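PDB 4KPP: Sodium/calcium exchanger membrane region domain-containing protein from Archaeoglobus fulgidus, which is a membrane transporter that exchanges protons for calcium ions, moving the two in opposite directions across the membrane. Local coordinates for residues I260-F265 with S272-A277. Residues are numbered along the deposited sequence; the frame is centred on the assembly and turned at random.
Sequences IVAIYF and SASMNA
Along 260-265, Ala-262 is the first residue to meet 272-277, and its partner is Ser-274, their CA atoms only 5.2 Å apart. With side chains this small at the crossing, the two backbones come close enough for the serine hydroxyl to reach the main chain of the other helix. Ser-274 OG donates to Ala-262 O at 2.9 Å. The hydroxyl comes at the carbonyl from the flank, with a C=O...OG angle of 107°, and stands 30° off the carbonyl plane. It also lies against the methyl, 3.4 Å from Ala-262 CB. The torsion of Ser-274 makes this possible: with OG anti to its own N (chi1 -175°), the hydroxyl is directed at the helix of Ala-262. Val-119 of helix 96-127 touches both Ala-262 and Met-275, placing a third helix against the pair. One turn on from Ala-262, Phe-265 brings its CB to 4.2 Å from Ser-274 CB, while the ring heads off elsewhere and the side chain touches Glu-55 of helix 32-60. An alanine in place of Ser-274 has no hydroxyl, and the Ala-262 carbonyl would probably be left without its mate from this helix. Here two consecutive helices, 242-267 and 271-285, meet away from the bound calcium, and a buried hydroxyl finds its acceptor in a backbone carbonyl of the neighbouring helix, adding a polar link to an otherwise apolar crossing.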
ATOM      1  N   ILE A 260      -6.700  -8.854   3.690  1.00 32.31           N
ATOM      2  CA  ILE A 260      -7.834  -9.538   4.305  1.00 33.52           C
ATOM      3  C   ILE A 260      -9.177  -8.945   3.866  1.00 32.04           C
ATOM      4  O   ILE A 260     -10.123  -9.679   3.575  1.00 31.27           O
ATOM      5  CB  ILE A 260      -7.727  -9.518   5.844  1.00 34.63           C
ATOM      6  CG1 ILE A 260      -6.525 -10.346   6.299  1.00 36.50           C
ATOM      7  CG2 ILE A 260      -9.001 -10.052   6.484  1.00 37.78           C
ATOM      8  CD1 ILE A 260      -6.267 -10.278   7.792  1.00 38.04           C
ATOM      9  N   VAL A 261      -9.254  -7.619   3.815  1.00 28.82           N
ATOM     10  CA  VAL A 261     -10.472  -6.952   3.369  1.00 31.42           C
ATOM     11  C   VAL A 261     -10.726  -7.246   1.892  1.00 30.68           C
ATOM     12  O   VAL A 261     -11.870  -7.430   1.472  1.00 26.59           O
ATOM     13  CB  VAL A 261     -10.417  -5.426   3.624  1.00 34.09           C
ATOM     14  CG1 VAL A 261     -11.571  -4.711   2.927  1.00 31.56           C
ATOM     15  CG2 VAL A 261     -10.430  -5.139   5.123  1.00 34.09           C
ATOM     16  N   ALA A 262      -9.652  -7.309   1.113  1.00 32.23           N
ATOM     17  CA  ALA A 262      -9.758  -7.652  -0.302  1.00 32.22           C
ATOM     18  C   ALA A 262     -10.314  -9.062  -0.495  1.00 37.40           C
ATOM     19  O   ALA A 262     -11.187  -9.273  -1.333  1.00 41.25           O
ATOM     20  CB  ALA A 262      -8.413  -7.511  -0.993  1.00 29.83           C
ATOM     21  N   ILE A 263      -9.808 -10.020   0.282  1.00 36.94           N
ATOM     22  CA  ILE A 263     -10.285 -11.401   0.204  1.00 36.43           C
ATOM     23  C   ILE A 263     -11.757 -11.499   0.595  1.00 38.47           C
ATOM     24  O   ILE A 263     -12.525 -12.239  -0.022  1.00 43.09           O
ATOM     25  CB  ILE A 263      -9.472 -12.352   1.112  1.00 36.23           C
ATOM     26  CG1 ILE A 263      -7.972 -12.229   0.836  1.00 35.70           C
ATOM     27  CG2 ILE A 263      -9.937 -13.790   0.935  1.00 37.29           C
ATOM     28  CD1 ILE A 263      -7.610 -12.261  -0.622  1.00 37.07           C
ATOM     29  N   TYR A 264     -12.140 -10.750   1.624  1.00 39.11           N
ATOM     30  CA  TYR A 264     -13.518 -10.740   2.107  1.00 43.23           C
ATOM     31  C   TYR A 264     -14.485 -10.294   1.015  1.00 42.27           C
ATOM     32  O   TYR A 264     -15.540 -10.900   0.821  1.00 41.12           O
ATOM     33  CB  TYR A 264     -13.646  -9.830   3.333  1.00 48.83           C
ATOM     34  CG  TYR A 264     -15.071  -9.526   3.745  1.00 57.44           C
ATOM     35  CD1 TYR A 264     -15.800 -10.422   4.521  1.00 60.67           C
ATOM     36  CD2 TYR A 264     -15.685  -8.337   3.370  1.00 60.83           C
ATOM     37  CE1 TYR A 264     -17.101 -10.145   4.902  1.00 64.48           C
ATOM     38  CE2 TYR A 264     -16.987  -8.051   3.746  1.00 63.84           C
ATOM     39  CZ  TYR A 264     -17.689  -8.958   4.512  1.00 67.75           C
ATOM     40  OH  TYR A 264     -18.984  -8.675   4.888  1.00 73.99           O
ATOM     41  N   PHE A 265     -14.113  -9.233   0.305  1.00 42.05           N
ATOM     42  CA  PHE A 265     -14.944  -8.688  -0.762  1.00 41.12           C
ATOM     43  C   PHE A 265     -15.002  -9.602  -1.984  1.00 40.02           C
ATOM     44  O   PHE A 265     -15.974  -9.576  -2.735  1.00 39.69           O
ATOM     45  CB  PHE A 265     -14.456  -7.295  -1.164  1.00 43.18           C
ATOM     46  CG  PHE A 265     -15.020  -6.189  -0.316  1.00 48.31           C
ATOM     47  CD1 PHE A 265     -16.315  -6.267   0.176  1.00 52.53           C
ATOM     48  CD2 PHE A 265     -14.257  -5.073  -0.008  1.00 45.66           C
ATOM     49  CE1 PHE A 265     -16.838  -5.249   0.958  1.00 53.39           C
ATOM     50  CE2 PHE A 265     -14.774  -4.054   0.772  1.00 45.48           C
ATOM     51  CZ  PHE A 265     -16.065  -4.141   1.256  1.00 49.71           C
ATOM     52  N   SER A 272     -14.345  -6.760  -8.723  1.00 47.26           N
ATOM     53  CA  SER A 272     -13.969  -5.501  -9.365  1.00 46.93           C
ATOM     54  C   SER A 272     -13.550  -4.430  -8.364  1.00 41.96           C
ATOM     55  O   SER A 272     -12.464  -3.860  -8.472  1.00 41.61           O
ATOM     56  CB  SER A 272     -15.120  -4.978 -10.224  1.00 51.75           C
ATOM     57  OG  SER A 272     -15.410  -5.879 -11.275  1.00 59.05           O
ATOM     58  N   ALA A 273     -14.420  -4.158  -7.398  1.00 38.60           N
ATOM     59  CA  ALA A 273     -14.132  -3.170  -6.366  1.00 37.16           C
ATOM     60  C   ALA A 273     -12.905  -3.571  -5.550  1.00 38.49           C
ATOM     61  O   ALA A 273     -12.117  -2.720  -5.138  1.00 34.39           O
ATOM     62  CB  ALA A 273     -15.337  -2.985  -5.464  1.00 34.50           C
ATOM     63  N   SER A 274     -12.751  -4.873  -5.324  1.00 40.32           N
ATOM     64  CA  SER A 274     -11.612  -5.394  -4.581  1.00 39.54           C
ATOM     65  C   SER A 274     -10.303  -5.098  -5.312  1.00 37.72           C
ATOM     66  O   SER A 274      -9.324  -4.673  -4.701  1.00 36.79           O
ATOM     67  CB  SER A 274     -11.771  -6.897  -4.356  1.00 43.67           C
ATOM     68  OG  SER A 274     -10.737  -7.399  -3.530  1.00 47.11           O
ATOM     69  N   MET A 275     -10.295  -5.319  -6.623  1.00 37.70           N
ATOM     70  CA  MET A 275      -9.113  -5.038  -7.433  1.00 38.14           C
ATOM     71  C   MET A 275      -8.892  -3.539  -7.624  1.00 34.82           C
ATOM     72  O   MET A 275      -7.755  -3.089  -7.734  1.00 35.85           O
ATOM     73  CB  MET A 275      -9.202  -5.728  -8.797  1.00 40.35           C
ATOM     74  CG  MET A 275      -9.182  -7.250  -8.746  1.00 41.17           C
ATOM     75  SD  MET A 275      -7.760  -7.931  -7.867  1.00 63.19           S
ATOM     76  CE  MET A 275      -6.399  -7.121  -8.700  1.00 32.94           C
ATOM     77  N   ASN A 276      -9.979  -2.774  -7.674  1.00 33.27           N
ATOM     78  CA  ASN A 276      -9.882  -1.318  -7.755  1.00 31.47           C
ATOM     79  C   ASN A 276      -9.069  -0.753  -6.598  1.00 29.04           C
ATOM     80  O   ASN A 276      -8.283   0.176  -6.777  1.00 29.16           O
ATOM     81  CB  ASN A 276     -11.270  -0.672  -7.757  1.00 30.46           C
ATOM     82  CG  ASN A 276     -11.960  -0.772  -9.100  1.00 36.55           C
ATOM     83  OD1 ASN A 276     -11.311  -0.862 -10.140  1.00 38.04           O
ATOM     84  ND2 ASN A 276     -13.289  -0.750  -9.084  1.00 38.71           N
ATOM     85  N   ALA A 277      -9.268  -1.325  -5.416  1.00 27.97           N
ATOM     86  CA  ALA A 277      -8.606  -0.860  -4.207  1.00 26.65           C
ATOM     87  C   ALA A 277      -7.130  -1.234  -4.209  1.00 29.65           C
ATOM     88  O   ALA A 277      -6.276  -0.419  -3.854  1.00 31.00           O
ATOM     89  CB  ALA A 277      -9.303  -1.425  -2.970  1.00 22.06           C
TER